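Local coordinates for 5'-Methylthioadenosine Nucleosidase (Arabidopsis thaliana, PDB 2H8G), which is a plant nucleosidase of the phosphorylase superfamily, present as an assembly of two chains and carrying bound adenine, at residues A[138-143]-A[177-182]; A[88-93]-A[199-204]; A[172-177]-A[194-199]; A[133-138]-A[153-158]. All blocks are in the same frame, centred on the assembly; numbering follows the deposited sequence.

Contact 1 (A[138-143]-A[177-182]); sequences FHDRRI and TGDSLD. With ADE (adenine), chain C.
D140 reaches the backbone of G178 and D179, while H139 lies against T177. In D140 the first torsion (chi1 69°) sets CG between the backbone N and the carbonyl carbon; the CB bond points toward 177-182, and the contacts begin at CG, 3.5 Å from G178 CA. OD1 flanks the same CA atom and faces a water lying between it and D179 OD1. OD2 accepts from D179 N at 2.8 Å and 166°, a straight bond although the donor sits well above the carboxylate plane. D140 OD2 also accepts a hydrogen bond from a water, 2.7 Å away, that accepts from S180 OG. One amide and one water thus grip OD2. D179 turns its carboxylate to T92.

H139 joins the segments by backbone and ring: its N donates to T177 O (2.9 Å), and that oxygen lies over one ring face, offset toward the rim. H139 CE1 comes within 3.5 Å of G178 CA, close packing that glycine permits. F138 and T177 form a parallel bridge, so the contact extends the pairing of two parallel strands into the loops after them. One loop carries L181, whose CD1 packs on adenine C4 at 3.6 Å, at the ligand pocket.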
loop_
_atom_site.group_PDB
_atom_site.type_symbol
_atom_site.label_atom_id
_atom_site.label_comp_id
_atom_site.label_asym_id
_atom_site.label_seq_id
_atom_site.Cartn_x
_atom_site.Cartn_y
_atom_site.Cartn_z
ATOM N N PHE A 138 -4.757 -10.703 4.322
ATOM C CA PHE A 138 -3.792 -10.645 3.213
ATOM C C PHE A 138 -3.208 -12.051 3.101
ATOM O O PHE A 138 -3.004 -12.711 4.120
ATOM C CB PHE A 138 -2.589 -9.737 3.503
ATOM C CG PHE A 138 -2.882 -8.266 3.489
ATOM C CD1 PHE A 138 -3.211 -7.604 4.661
ATOM C CD2 PHE A 138 -2.759 -7.528 2.316
ATOM C CE1 PHE A 138 -3.404 -6.223 4.674
ATOM C CE2 PHE A 138 -2.951 -6.149 2.315
ATOM C CZ PHE A 138 -3.271 -5.495 3.494
ATOM N N HIS A 139 -2.920 -12.505 1.885
ATOM C CA HIS A 139 -2.298 -13.819 1.719
ATOM C C HIS A 139 -0.876 -13.716 1.172
ATOM O O HIS A 139 -0.188 -14.729 1.058
ATOM C CB HIS A 139 -3.131 -14.741 0.812
ATOM C CG HIS A 139 -3.533 -14.128 -0.496
ATOM N ND1 HIS A 139 -2.671 -13.988 -1.564
ATOM C CD2 HIS A 139 -4.721 -13.630 -0.905
ATOM C CE1 HIS A 139 -3.316 -13.429 -2.576
ATOM N NE2 HIS A 139 -4.561 -13.202 -2.201
ATOM N N ASP A 140 -0.416 -12.505 0.857
ATOM C CA ASP A 140 0.926 -12.340 0.306
ATOM C C ASP A 140 1.891 -11.472 1.111
ATOM O O ASP A 140 2.856 -10.934 0.563
ATOM C CB ASP A 140 0.835 -11.816 -1.135
ATOM C CG ASP A 140 0.332 -10.382 -1.214
ATOM O OD1 ASP A 140 -0.250 -9.883 -0.228
ATOM O OD2 ASP A 140 0.511 -9.759 -2.289
ATOM N N ARG A 141 1.638 -11.324 2.408
ATOM C CA ARG A 141 2.551 -10.556 3.254
ATOM C C ARG A 141 3.048 -11.573 4.270
ATOM O O ARG A 141 2.590 -11.613 5.413
ATOM C CB ARG A 141 1.830 -9.394 3.947
ATOM C CG ARG A 141 1.023 -8.528 2.991
ATOM C CD ARG A 141 0.787 -7.133 3.560
ATOM N NE ARG A 141 0.203 -7.172 4.893
ATOM C CZ ARG A 141 -0.040 -6.083 5.616
ATOM N NH1 ARG A 141 0.253 -4.885 5.120
ATOM N NH2 ARG A 141 -0.550 -6.189 6.836
ATOM N N ARG A 142 3.977 -12.412 3.818
ATOM C CA ARG A 142 4.523 -13.485 4.641
ATOM C C ARG A 142 5.751 -13.075 5.434
ATOM O O ARG A 142 6.805 -12.812 4.871
ATOM C CB ARG A 142 4.881 -14.686 3.758
ATOM C CG ARG A 142 3.769 -15.134 2.797
ATOM C CD ARG A 142 4.248 -16.296 1.926
ATOM N NE ARG A 142 5.521 -15.971 1.286
ATOM C CZ ARG A 142 5.653 -15.380 0.103
ATOM N NH1 ARG A 142 4.583 -15.055 -0.614
ATOM N NH2 ARG A 142 6.866 -15.068 -0.341
ATOM N N ILE A 143 5.603 -13.020 6.754
ATOM C CA ILE A 143 6.714 -12.668 7.637
ATOM C C ILE A 143 6.699 -13.810 8.652
ATOM O O ILE A 143 6.132 -13.694 9.738
ATOM C CB ILE A 143 6.471 -11.306 8.329
ATOM C CG1 ILE A 143 6.012 -10.271 7.294
ATOM C CG2 ILE A 143 7.762 -10.827 8.973
ATOM C CD1 ILE A 143 5.601 -8.929 7.883
ATOM N N THR A 177 -6.768 -10.842 0.259
ATOM C CA THR A 177 -6.145 -9.866 -0.624
ATOM C C THR A 177 -4.667 -10.097 -0.896
ATOM O O THR A 177 -3.917 -10.497 -0.007
ATOM C CB THR A 177 -6.287 -8.455 -0.000
ATOM O OG1 THR A 177 -7.679 -8.139 0.129
ATOM C CG2 THR A 177 -5.576 -7.399 -0.840
ATOM N N GLY A 178 -4.259 -9.814 -2.128
ATOM C CA GLY A 178 -2.869 -9.926 -2.518
ATOM C C GLY A 178 -2.671 -9.062 -3.750
ATOM O O GLY A 178 -3.632 -8.791 -4.470
ATOM N N ASP A 179 -1.443 -8.637 -4.020
ATOM C CA ASP A 179 -1.214 -7.798 -5.189
ATOM C C ASP A 179 -1.013 -8.509 -6.515
ATOM O O ASP A 179 -0.643 -7.874 -7.503
ATOM C CB ASP A 179 -0.048 -6.852 -4.939
ATOM C CG ASP A 179 -0.453 -5.674 -4.100
ATOM O OD1 ASP A 179 -0.238 -5.706 -2.872
ATOM O OD2 ASP A 179 -1.013 -4.719 -4.674
ATOM N N SER A 180 -1.244 -9.815 -6.542
ATOM C CA SER A 180 -1.112 -10.567 -7.782
ATOM C C SER A 180 -2.483 -11.066 -8.212
ATOM O O SER A 180 -3.305 -11.448 -7.381
ATOM C CB SER A 180 -0.152 -11.744 -7.601
ATOM O OG SER A 180 1.167 -11.288 -7.356
ATOM N N LEU A 181 -2.731 -11.039 -9.517
ATOM C CA LEU A 181 -3.998 -11.490 -10.069
ATOM C C LEU A 181 -3.978 -13.005 -10.194
ATOM O O LEU A 181 -5.013 -13.658 -10.094
ATOM C CB LEU A 181 -4.229 -10.847 -11.437
ATOM C CG LEU A 181 -5.474 -11.319 -12.190
ATOM C CD1 LEU A 181 -6.723 -10.994 -11.395
ATOM C CD2 LEU A 181 -5.524 -10.652 -13.554
ATOM N N ASP A 182 -2.794 -13.558 -10.422
ATOM C CA ASP A 182 -2.646 -14.998 -10.527
ATOM C C ASP A 182 -2.556 -15.534 -9.103
ATOM O O ASP A 182 -2.755 -14.790 -8.137
ATOM C CB ASP A 182 -1.378 -15.351 -11.324
ATOM C CG ASP A 182 -0.093 -14.954 -10.605
ATOM O OD1 ASP A 182 -0.156 -14.153 -9.650
ATOM O OD2 ASP A 182 0.991 -15.439 -11.003
HETATM N N9 ADE C . -10.162 -9.882 -9.461
HETATM C C8 ADE C . -10.948 -10.681 -10.216
HETATM N N7 ADE C . -10.596 -11.989 -10.179
HETATM C C5 ADE C . -9.511 -12.010 -9.343
HETATM C C6 ADE C . -8.644 -13.055 -8.855
HETATM N N6 ADE C . -8.818 -14.320 -9.220
HETATM N N1 ADE C . -7.595 -12.691 -7.978
HETATM C C2 ADE C . -7.428 -11.377 -7.613
HETATM N N3 ADE C . -8.214 -10.313 -8.032
HETATM C C4 ADE C . -9.228 -10.711 -8.886
HETATM O O HOH W 1 -4.796 -11.580 -5.021
HETATM O O HOH W 2 -0.787 -7.206 -0.518
HETATM O O HOH W 3 1.473 -11.192 -4.335
#

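Contact 2 (A[88-93]-A[199-204]); sequences DSVGTV and KDMEGA. With ADE (adenine), chain C.
E202 turns back on G91, and this is the tight part of the contact. Its chain is bent at chi2 (85°), which brings the carboxylate to the G91 amide: G91 N donates to E202 OE2, which accepts on its anti lone pair, at 3.0 Å and a nearly straight 172°. E202 CG lies 3.4 Å from G91 O, so one side chain touches both the amide and the carbonyl of this glycine. T92 CG2 presses on M201 O at 3.3 Å.

The looser part is apolar. V90 CG2 and M201 CE meet at 4.1 Å as their side chains cross obliquely. Both residues are buried, with M201 CG 3.6 Å from adenine N3, so this side is closed to solvent. K199 NZ, in the same segment, donates to adenine N1 in the pocket at 2.8 Å.

D200 OD1 accepts from G203 N at 2.7 Å in an Asx motif and also pairs with K221. G91 and E202 occupy the N-cap positions of helices 92-106 and 203-212, so the contact joins two helix starts. T92 packs on F138 of strand 130-138 and on T177 of strand 171-177, and V90 O is hydrogen-bonded to Y151 of the second subunit.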
loop_
_atom_site.group_PDB
_atom_site.type_symbol
_atom_site.label_atom_id
_atom_site.label_comp_id
_atom_site.label_asym_id
_atom_site.label_seq_id
_atom_site.Cartn_x
_atom_site.Cartn_y
_atom_site.Cartn_z
ATOM N N ASP A 88 -5.835 1.093 -15.259
ATOM C CA ASP A 88 -6.279 1.396 -13.900
ATOM C C ASP A 88 -5.174 1.072 -12.912
ATOM O O ASP A 88 -4.530 0.026 -13.011
ATOM C CB ASP A 88 -7.509 0.568 -13.527
ATOM C CG ASP A 88 -8.767 1.036 -14.218
ATOM O OD1 ASP A 88 -9.209 2.176 -13.958
ATOM O OD2 ASP A 88 -9.317 0.251 -15.016
ATOM N N SER A 89 -4.978 1.964 -11.950
ATOM C CA SER A 89 -3.949 1.786 -10.935
ATOM C C SER A 89 -4.466 0.882 -9.825
ATOM O O SER A 89 -4.792 1.344 -8.729
ATOM C CB SER A 89 -3.545 3.144 -10.364
ATOM O OG SER A 89 -3.027 3.982 -11.386
ATOM N N VAL A 90 -4.533 -0.410 -10.127
ATOM C CA VAL A 90 -5.015 -1.413 -9.190
ATOM C C VAL A 90 -3.956 -1.775 -8.148
ATOM O O VAL A 90 -2.813 -1.334 -8.226
ATOM C CB VAL A 90 -5.442 -2.707 -9.938
ATOM C CG1 VAL A 90 -6.572 -2.399 -10.915
ATOM C CG2 VAL A 90 -4.256 -3.301 -10.688
ATOM N N GLY A 91 -4.350 -2.578 -7.167
ATOM C CA GLY A 91 -3.399 -2.988 -6.149
ATOM C C GLY A 91 -3.622 -2.329 -4.804
ATOM O O GLY A 91 -4.345 -1.338 -4.687
ATOM N N THR A 92 -2.960 -2.870 -3.786
ATOM C CA THR A 92 -3.118 -2.374 -2.424
ATOM C C THR A 92 -2.570 -0.981 -2.152
ATOM O O THR A 92 -3.162 -0.226 -1.390
ATOM C CB THR A 92 -2.485 -3.354 -1.399
ATOM O OG1 THR A 92 -1.085 -3.507 -1.663
ATOM C CG2 THR A 92 -3.171 -4.702 -1.471
ATOM N N VAL A 93 -1.450 -0.625 -2.764
ATOM C CA VAL A 93 -0.899 0.696 -2.498
ATOM C C VAL A 93 -1.812 1.835 -2.954
ATOM O O VAL A 93 -2.149 2.708 -2.156
ATOM C CB VAL A 93 0.525 0.825 -3.082
ATOM C CG1 VAL A 93 0.960 2.278 -3.120
ATOM C CG2 VAL A 93 1.489 0.031 -2.202
ATOM N N LYS A 199 -11.163 -13.754 -3.422
ATOM C CA LYS A 199 -9.790 -13.309 -3.620
ATOM C C LYS A 199 -9.780 -12.023 -4.440
ATOM O O LYS A 199 -10.403 -11.957 -5.505
ATOM C CB LYS A 199 -9.006 -14.410 -4.351
ATOM C CG LYS A 199 -7.563 -14.081 -4.691
ATOM C CD LYS A 199 -6.923 -15.237 -5.478
ATOM C CE LYS A 199 -5.473 -14.957 -5.810
ATOM N NZ LYS A 199 -5.311 -13.765 -6.694
ATOM N N ASP A 200 -9.088 -10.999 -3.944
ATOM C CA ASP A 200 -9.019 -9.732 -4.672
ATOM C C ASP A 200 -7.649 -9.083 -4.525
ATOM O O ASP A 200 -6.700 -9.716 -4.056
ATOM C CB ASP A 200 -10.104 -8.760 -4.201
ATOM C CG ASP A 200 -9.757 -8.084 -2.894
ATOM O OD1 ASP A 200 -10.287 -6.980 -2.632
ATOM O OD2 ASP A 200 -8.964 -8.655 -2.115
ATOM N N MET A 201 -7.547 -7.819 -4.920
ATOM C CA MET A 201 -6.272 -7.124 -4.866
ATOM C C MET A 201 -6.247 -5.824 -4.067
ATOM O O MET A 201 -5.221 -5.147 -4.056
ATOM C CB MET A 201 -5.780 -6.860 -6.297
ATOM C CG MET A 201 -5.485 -8.129 -7.081
ATOM S SD MET A 201 -5.237 -7.866 -8.850
ATOM C CE MET A 201 -3.731 -6.954 -8.836
ATOM N N GLU A 202 -7.342 -5.483 -3.386
ATOM C CA GLU A 202 -7.376 -4.228 -2.619
ATOM C C GLU A 202 -8.024 -4.273 -1.231
ATOM O O GLU A 202 -7.637 -3.509 -0.345
ATOM C CB GLU A 202 -8.118 -3.136 -3.399
ATOM C CG GLU A 202 -7.503 -2.696 -4.725
ATOM C CD GLU A 202 -7.904 -3.569 -5.897
ATOM O OE1 GLU A 202 -9.036 -4.106 -5.886
ATOM O OE2 GLU A 202 -7.089 -3.690 -6.842
ATOM N N GLY A 203 -9.016 -5.139 -1.061
ATOM C CA GLY A 203 -9.766 -5.208 0.186
ATOM C C GLY A 203 -9.084 -5.029 1.530
ATOM O O GLY A 203 -9.436 -4.132 2.301
ATOM N N ALA A 204 -8.112 -5.876 1.824
ATOM C CA ALA A 204 -7.437 -5.809 3.114
ATOM C C ALA A 204 -6.716 -4.490 3.367
ATOM O O ALA A 204 -6.543 -4.092 4.522
ATOM C CB ALA A 204 -6.467 -6.978 3.257
HETATM N N9 ADE C . -10.162 -9.882 -9.461
HETATM C C8 ADE C . -10.948 -10.681 -10.216
HETATM N N7 ADE C . -10.596 -11.989 -10.179
HETATM C C5 ADE C . -9.511 -12.010 -9.343
HETATM C C6 ADE C . -8.644 -13.055 -8.855
HETATM N N6 ADE C . -8.818 -14.320 -9.220
HETATM N N1 ADE C . -7.595 -12.691 -7.978
HETATM C C2 ADE C . -7.428 -11.377 -7.613
HETATM N N3 ADE C . -8.214 -10.313 -8.032
HETATM C C4 ADE C . -9.228 -10.711 -8.886
#

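Contact 3 (A[172-177]-A[194-199]); sequences IGRLST and NDATLK. With ADE (adenine), chain C.
R174 holds CG trans to its backbone N (chi1 166°) and stays extended until chi3 (-67°), where the chain bends and brings the guanidinium to N194. NH1 then donates to N194 O at 2.8 Å; the oxygen approaches the guanidinium edge but sits 29° out of its plane. The side of the guanidinium carrying NE and NH2 faces the carboxylate of D135, with NE in a salt bridge.

The backbones pair in parallel register, L175 with L198 and S176 with K199. R174 O accepts twice, from T197 N at 2.9 Å and from L198 N at 3.1 Å, and S176 N donates to L198 O at 2.9 Å. L175 CD1 meets L198 CB at 3.7 Å, the two side chains crossing at about a right angle. S176 CB rests on A196 CB at 3.6 Å. A water accepting from R174 N and donating to D195 O bridges the segments where regular pairing gives way.

The strands are the outer members of a beta-alpha-beta unit whose helix, 185-193, ends in a Schellman motif at D195. A positive guanidinium bound to a carbonyl at that C-terminal end would probably be favoured by the helix dipole, and D135 supplies the opposite charge.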
loop_
_atom_site.group_PDB
_atom_site.type_symbol
_atom_site.label_atom_id
_atom_site.label_comp_id
_atom_site.label_asym_id
_atom_site.label_seq_id
_atom_site.Cartn_x
_atom_site.Cartn_y
_atom_site.Cartn_z
ATOM N N ILE A 172 -22.190 -14.395 2.072
ATOM C CA ILE A 172 -21.112 -13.792 2.838
ATOM C C ILE A 172 -19.918 -14.737 2.890
ATOM O O ILE A 172 -20.054 -15.943 2.698
ATOM C CB ILE A 172 -21.575 -13.446 4.278
ATOM C CG1 ILE A 172 -20.515 -12.590 4.977
ATOM C CG2 ILE A 172 -21.844 -14.719 5.055
ATOM C CD1 ILE A 172 -20.981 -11.944 6.274
ATOM N N GLY A 173 -18.741 -14.174 3.123
ATOM C CA GLY A 173 -17.544 -14.984 3.199
ATOM C C GLY A 173 -16.341 -14.122 3.493
ATOM O O GLY A 173 -16.436 -12.893 3.502
ATOM N N ARG A 174 -15.211 -14.769 3.753
ATOM C CA ARG A 174 -13.969 -14.067 4.038
ATOM C C ARG A 174 -13.277 -13.733 2.721
ATOM O O ARG A 174 -13.339 -14.504 1.763
ATOM C CB ARG A 174 -13.052 -14.943 4.907
ATOM C CG ARG A 174 -11.614 -14.456 4.982
ATOM C CD ARG A 174 -10.800 -15.260 5.983
ATOM N NE ARG A 174 -11.261 -15.031 7.348
ATOM C CZ ARG A 174 -10.744 -15.620 8.421
ATOM N NH1 ARG A 174 -9.743 -16.480 8.291
ATOM N NH2 ARG A 174 -11.221 -15.337 9.625
ATOM N N LEU A 175 -12.627 -12.571 2.694
ATOM C CA LEU A 175 -11.904 -12.083 1.530
ATOM C C LEU A 175 -10.399 -12.133 1.799
ATOM O O LEU A 175 -9.948 -11.750 2.877
ATOM C CB LEU A 175 -12.312 -10.631 1.242
ATOM C CG LEU A 175 -11.520 -9.877 0.165
ATOM C CD1 LEU A 175 -11.693 -10.568 -1.171
ATOM C CD2 LEU A 175 -11.999 -8.429 0.085
ATOM N N SER A 176 -9.630 -12.604 0.822
ATOM C CA SER A 176 -8.179 -12.669 0.956
ATOM C C SER A 176 -7.584 -11.805 -0.154
ATOM O O SER A 176 -7.868 -12.010 -1.345
ATOM C CB SER A 176 -7.695 -14.118 0.851
ATOM O OG SER A 176 -6.326 -14.202 1.204
ATOM N N THR A 177 -6.768 -10.842 0.259
ATOM C CA THR A 177 -6.145 -9.866 -0.624
ATOM C C THR A 177 -4.667 -10.097 -0.896
ATOM O O THR A 177 -3.917 -10.497 -0.007
ATOM C CB THR A 177 -6.287 -8.455 -0.000
ATOM O OG1 THR A 177 -7.679 -8.139 0.129
ATOM C CG2 THR A 177 -5.576 -7.399 -0.840
ATOM N N ASN A 194 -6.526 -19.980 5.203
ATOM C CA ASN A 194 -7.285 -18.912 5.847
ATOM C C ASN A 194 -8.786 -19.024 5.584
ATOM O O ASN A 194 -9.567 -18.184 6.024
ATOM C CB ASN A 194 -6.756 -17.514 5.453
ATOM C CG ASN A 194 -6.957 -17.175 3.982
ATOM O OD1 ASN A 194 -7.958 -17.543 3.372
ATOM N ND2 ASN A 194 -6.010 -16.430 3.418
ATOM N N ASP A 195 -9.169 -20.079 4.870
ATOM C CA ASP A 195 -10.569 -20.369 4.571
ATOM C C ASP A 195 -11.325 -19.245 3.862
ATOM O O ASP A 195 -12.508 -19.015 4.122
ATOM C CB ASP A 195 -11.289 -20.745 5.870
ATOM C CG ASP A 195 -12.593 -21.475 5.627
ATOM O OD1 ASP A 195 -12.588 -22.459 4.857
ATOM O OD2 ASP A 195 -13.621 -21.074 6.215
ATOM N N ALA A 196 -10.645 -18.552 2.956
ATOM C CA ALA A 196 -11.273 -17.466 2.219
ATOM C C ALA A 196 -12.203 -18.010 1.140
ATOM O O ALA A 196 -11.973 -19.090 0.595
ATOM C CB ALA A 196 -10.206 -16.586 1.576
ATOM N N THR A 197 -13.260 -17.260 0.843
ATOM C CA THR A 197 -14.194 -17.640 -0.200
ATOM C C THR A 197 -13.903 -16.779 -1.415
ATOM O O THR A 197 -14.141 -17.197 -2.549
ATOM C CB THR A 197 -15.657 -17.371 0.215
ATOM O OG1 THR A 197 -16.015 -18.242 1.292
ATOM C CG2 THR A 197 -16.606 -17.600 -0.954
ATOM N N LEU A 198 -13.363 -15.586 -1.163
ATOM C CA LEU A 198 -13.078 -14.608 -2.216
ATOM C C LEU A 198 -11.624 -14.153 -2.241
ATOM O O LEU A 198 -10.953 -14.130 -1.208
ATOM C CB LEU A 198 -13.964 -13.380 -2.006
ATOM C CG LEU A 198 -15.436 -13.657 -1.695
ATOM C CD1 LEU A 198 -16.077 -12.402 -1.120
ATOM C CD2 LEU A 198 -16.158 -14.126 -2.948
ATOM N N LYS A 199 -11.163 -13.754 -3.422
ATOM C CA LYS A 199 -9.790 -13.309 -3.620
ATOM C C LYS A 199 -9.780 -12.023 -4.440
ATOM O O LYS A 199 -10.403 -11.957 -5.505
ATOM C CB LYS A 199 -9.006 -14.410 -4.351
ATOM C CG LYS A 199 -7.563 -14.081 -4.691
ATOM C CD LYS A 199 -6.923 -15.237 -5.478
ATOM C CE LYS A 199 -5.473 -14.957 -5.810
ATOM N NZ LYS A 199 -5.311 -13.765 -6.694
HETATM N N9 ADE C . -10.162 -9.882 -9.461
HETATM C C8 ADE C . -10.948 -10.681 -10.216
HETATM N N7 ADE C . -10.596 -11.989 -10.179
HETATM C C5 ADE C . -9.511 -12.010 -9.343
HETATM C C6 ADE C . -8.644 -13.055 -8.855
HETATM N N6 ADE C . -8.818 -14.320 -9.220
HETATM N N1 ADE C . -7.595 -12.691 -7.978
HETATM C C2 ADE C . -7.428 -11.377 -7.613
HETATM N N3 ADE C . -8.214 -10.313 -8.032
HETATM C C4 ADE C . -9.228 -10.711 -8.886
HETATM O O HOH W 4 -18.722 -18.502 1.926
HETATM O O HOH W 5 -15.020 -17.698 3.750
#

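Contact 4 (A[133-138]-A[153-158]); sequences VSDVVF and VGLRQA
V136 and R156 form a hydrogen-bonded antiparallel pair, and backbone bonds carry most of the polar contact. V136 N donates to R156 O at 2.8 Å and R156 N returns a bond to V136 O at 3.0 Å. Beyond this pair, F138 N donates to V153 O at 2.8 Å and A158 N to S134 O at 2.9 Å. The end-to-end directions of the segments differ by 161°, in keeping with antiparallel pairing.

One side-chain bond is added. D135 and Q157, a non-hydrogen-bonded pair in the backbone register, lie side by side. Q157 NE2 donates to the anti lone pair of D135 OD2 at 3.2 Å, with the carboxylate and amide planes turned 81° apart. R174 faces both oxygens of this carboxylate, in a salt bridge through OD1, and OD2 accepts from Q157 as well.

Apolar contacts gather around V137. Its CB lies 3.8 Å from V153 CG1, and its CG1 is 3.6 Å from L155 CD1.

A polar atom also meets a ring edge: V153 O lies in the plane of the F138 ring, 3.6 Å from CD1.

Strand 156-157 pairs with one side of strand 130-138, which also pairs with strand 171-177, through D135 and V137, and with strand 217-226. V136 packs on A204 and A207 of helix 203-212, R156 reaches Y208 of that helix, and A158 touches F219 of strand 217-226.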
loop_
_atom_site.group_PDB
_atom_site.type_symbol
_atom_site.label_atom_id
_atom_site.label_comp_id
_atom_site.label_asym_id
_atom_site.label_seq_id
_atom_site.Cartn_x
_atom_site.Cartn_y
_atom_site.Cartn_z
ATOM N N VAL A 133 -18.713 -9.039 2.471
ATOM C CA VAL A 133 -17.588 -9.645 3.185
ATOM C C VAL A 133 -17.695 -9.605 4.711
ATOM O O VAL A 133 -18.062 -8.582 5.282
ATOM C CB VAL A 133 -16.263 -8.964 2.761
ATOM C CG1 VAL A 133 -15.107 -9.473 3.610
ATOM C CG2 VAL A 133 -15.997 -9.235 1.289
ATOM N N SER A 134 -17.359 -10.721 5.359
ATOM C CA SER A 134 -17.393 -10.821 6.821
ATOM C C SER A 134 -16.115 -10.237 7.427
ATOM O O SER A 134 -16.168 -9.344 8.272
ATOM C CB SER A 134 -17.552 -12.285 7.251
ATOM O OG SER A 134 -16.589 -13.122 6.634
ATOM N N ASP A 135 -14.971 -10.767 7.008
ATOM C CA ASP A 135 -13.679 -10.267 7.460
ATOM C C ASP A 135 -12.701 -10.377 6.305
ATOM O O ASP A 135 -12.992 -11.017 5.293
ATOM C CB ASP A 135 -13.158 -11.021 8.696
ATOM C CG ASP A 135 -13.163 -12.523 8.528
ATOM O OD1 ASP A 135 -13.102 -13.010 7.382
ATOM O OD2 ASP A 135 -13.207 -13.223 9.562
ATOM N N VAL A 136 -11.542 -9.753 6.458
ATOM C CA VAL A 136 -10.559 -9.737 5.391
ATOM C C VAL A 136 -9.143 -9.970 5.897
ATOM O O VAL A 136 -8.808 -9.611 7.020
ATOM C CB VAL A 136 -10.636 -8.385 4.647
ATOM C CG1 VAL A 136 -10.269 -7.245 5.598
ATOM C CG2 VAL A 136 -9.745 -8.408 3.425
ATOM N N VAL A 137 -8.326 -10.588 5.054
ATOM C CA VAL A 137 -6.936 -10.881 5.375
ATOM C C VAL A 137 -6.077 -10.710 4.127
ATOM O O VAL A 137 -6.609 -10.571 3.021
ATOM C CB VAL A 137 -6.759 -12.353 5.846
ATOM C CG1 VAL A 137 -7.530 -12.591 7.129
ATOM C CG2 VAL A 137 -7.232 -13.316 4.763
ATOM N N PHE A 138 -4.757 -10.703 4.322
ATOM C CA PHE A 138 -3.792 -10.645 3.213
ATOM C C PHE A 138 -3.208 -12.051 3.101
ATOM O O PHE A 138 -3.004 -12.711 4.120
ATOM C CB PHE A 138 -2.589 -9.737 3.503
ATOM C CG PHE A 138 -2.882 -8.266 3.489
ATOM C CD1 PHE A 138 -3.211 -7.604 4.661
ATOM C CD2 PHE A 138 -2.759 -7.528 2.316
ATOM C CE1 PHE A 138 -3.404 -6.223 4.674
ATOM C CE2 PHE A 138 -2.951 -6.149 2.315
ATOM C CZ PHE A 138 -3.271 -5.495 3.494
ATOM N N VAL A 153 -0.710 -10.981 8.020
ATOM C CA VAL A 153 -2.036 -11.471 7.657
ATOM C C VAL A 153 -3.047 -10.335 7.759
ATOM O O VAL A 153 -3.978 -10.247 6.958
ATOM C CB VAL A 153 -2.447 -12.664 8.555
ATOM C CG1 VAL A 153 -3.896 -13.072 8.291
ATOM C CG2 VAL A 153 -1.530 -13.833 8.262
ATOM N N GLY A 154 -2.868 -9.474 8.754
ATOM C CA GLY A 154 -3.740 -8.321 8.916
ATOM C C GLY A 154 -5.237 -8.560 8.961
ATOM O O GLY A 154 -6.011 -7.877 8.277
ATOM N N LEU A 155 -5.658 -9.516 9.777
ATOM C CA LEU A 155 -7.075 -9.823 9.902
ATOM C C LEU A 155 -7.863 -8.618 10.400
ATOM O O LEU A 155 -7.500 -7.999 11.401
ATOM C CB LEU A 155 -7.280 -10.987 10.878
ATOM C CG LEU A 155 -8.732 -11.297 11.263
ATOM C CD1 LEU A 155 -9.485 -11.836 10.059
ATOM C CD2 LEU A 155 -8.746 -12.322 12.392
ATOM N N ARG A 156 -8.934 -8.277 9.690
ATOM C CA ARG A 156 -9.797 -7.175 10.099
ATOM C C ARG A 156 -11.238 -7.541 9.782
ATOM O O ARG A 156 -11.514 -8.196 8.782
ATOM C CB ARG A 156 -9.386 -5.872 9.402
ATOM C CG ARG A 156 -8.000 -5.418 9.844
ATOM C CD ARG A 156 -7.757 -3.941 9.676
ATOM N NE ARG A 156 -6.656 -3.508 10.536
ATOM C CZ ARG A 156 -5.408 -3.959 10.443
ATOM N NH1 ARG A 156 -5.088 -4.858 9.517
ATOM N NH2 ARG A 156 -4.479 -3.523 11.285
ATOM N N GLN A 157 -12.158 -7.145 10.655
ATOM C CA GLN A 157 -13.565 -7.464 10.453
ATOM C C GLN A 157 -14.266 -6.324 9.736
ATOM O O GLN A 157 -13.976 -5.157 9.982
ATOM C CB GLN A 157 -14.254 -7.698 11.803
ATOM C CG GLN A 157 -13.689 -8.843 12.632
ATOM C CD GLN A 157 -13.997 -10.208 12.049
ATOM O OE1 GLN A 157 -15.139 -10.499 11.692
ATOM N NE2 GLN A 157 -12.980 -11.059 11.961
ATOM N N ALA A 158 -15.180 -6.666 8.836
ATOM C CA ALA A 158 -15.942 -5.651 8.128
ATOM C C ALA A 158 -17.003 -5.165 9.114
ATOM O O ALA A 158 -17.315 -5.857 10.085
ATOM C CB ALA A 158 -16.601 -6.255 6.888
HETATM O O HOH W 6 -18.679 -8.436 9.371
#

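From the N terminus, contact 2 opens first at 88-93 and closes last at 199-204, so the other three are nested within its loop. Contact 4 opens at 133-138, and contact 1 starts from the shared residue F138 before contact 4 closes at 153-158; these two therefore cross. Contact 3 opens at 172-177, contact 1 closes at 177-182, and contact 3 closes at 194-199, giving a second crossing through T177. Contacts 4 and 3 follow in series. Together they join strands 156-157, 130-138, 171-177 and 198-200 in order across the sheet, and contact 2 adds the starts of helices 92-106 and 203-212. Contacts 1, 2 and 3 reach adenine.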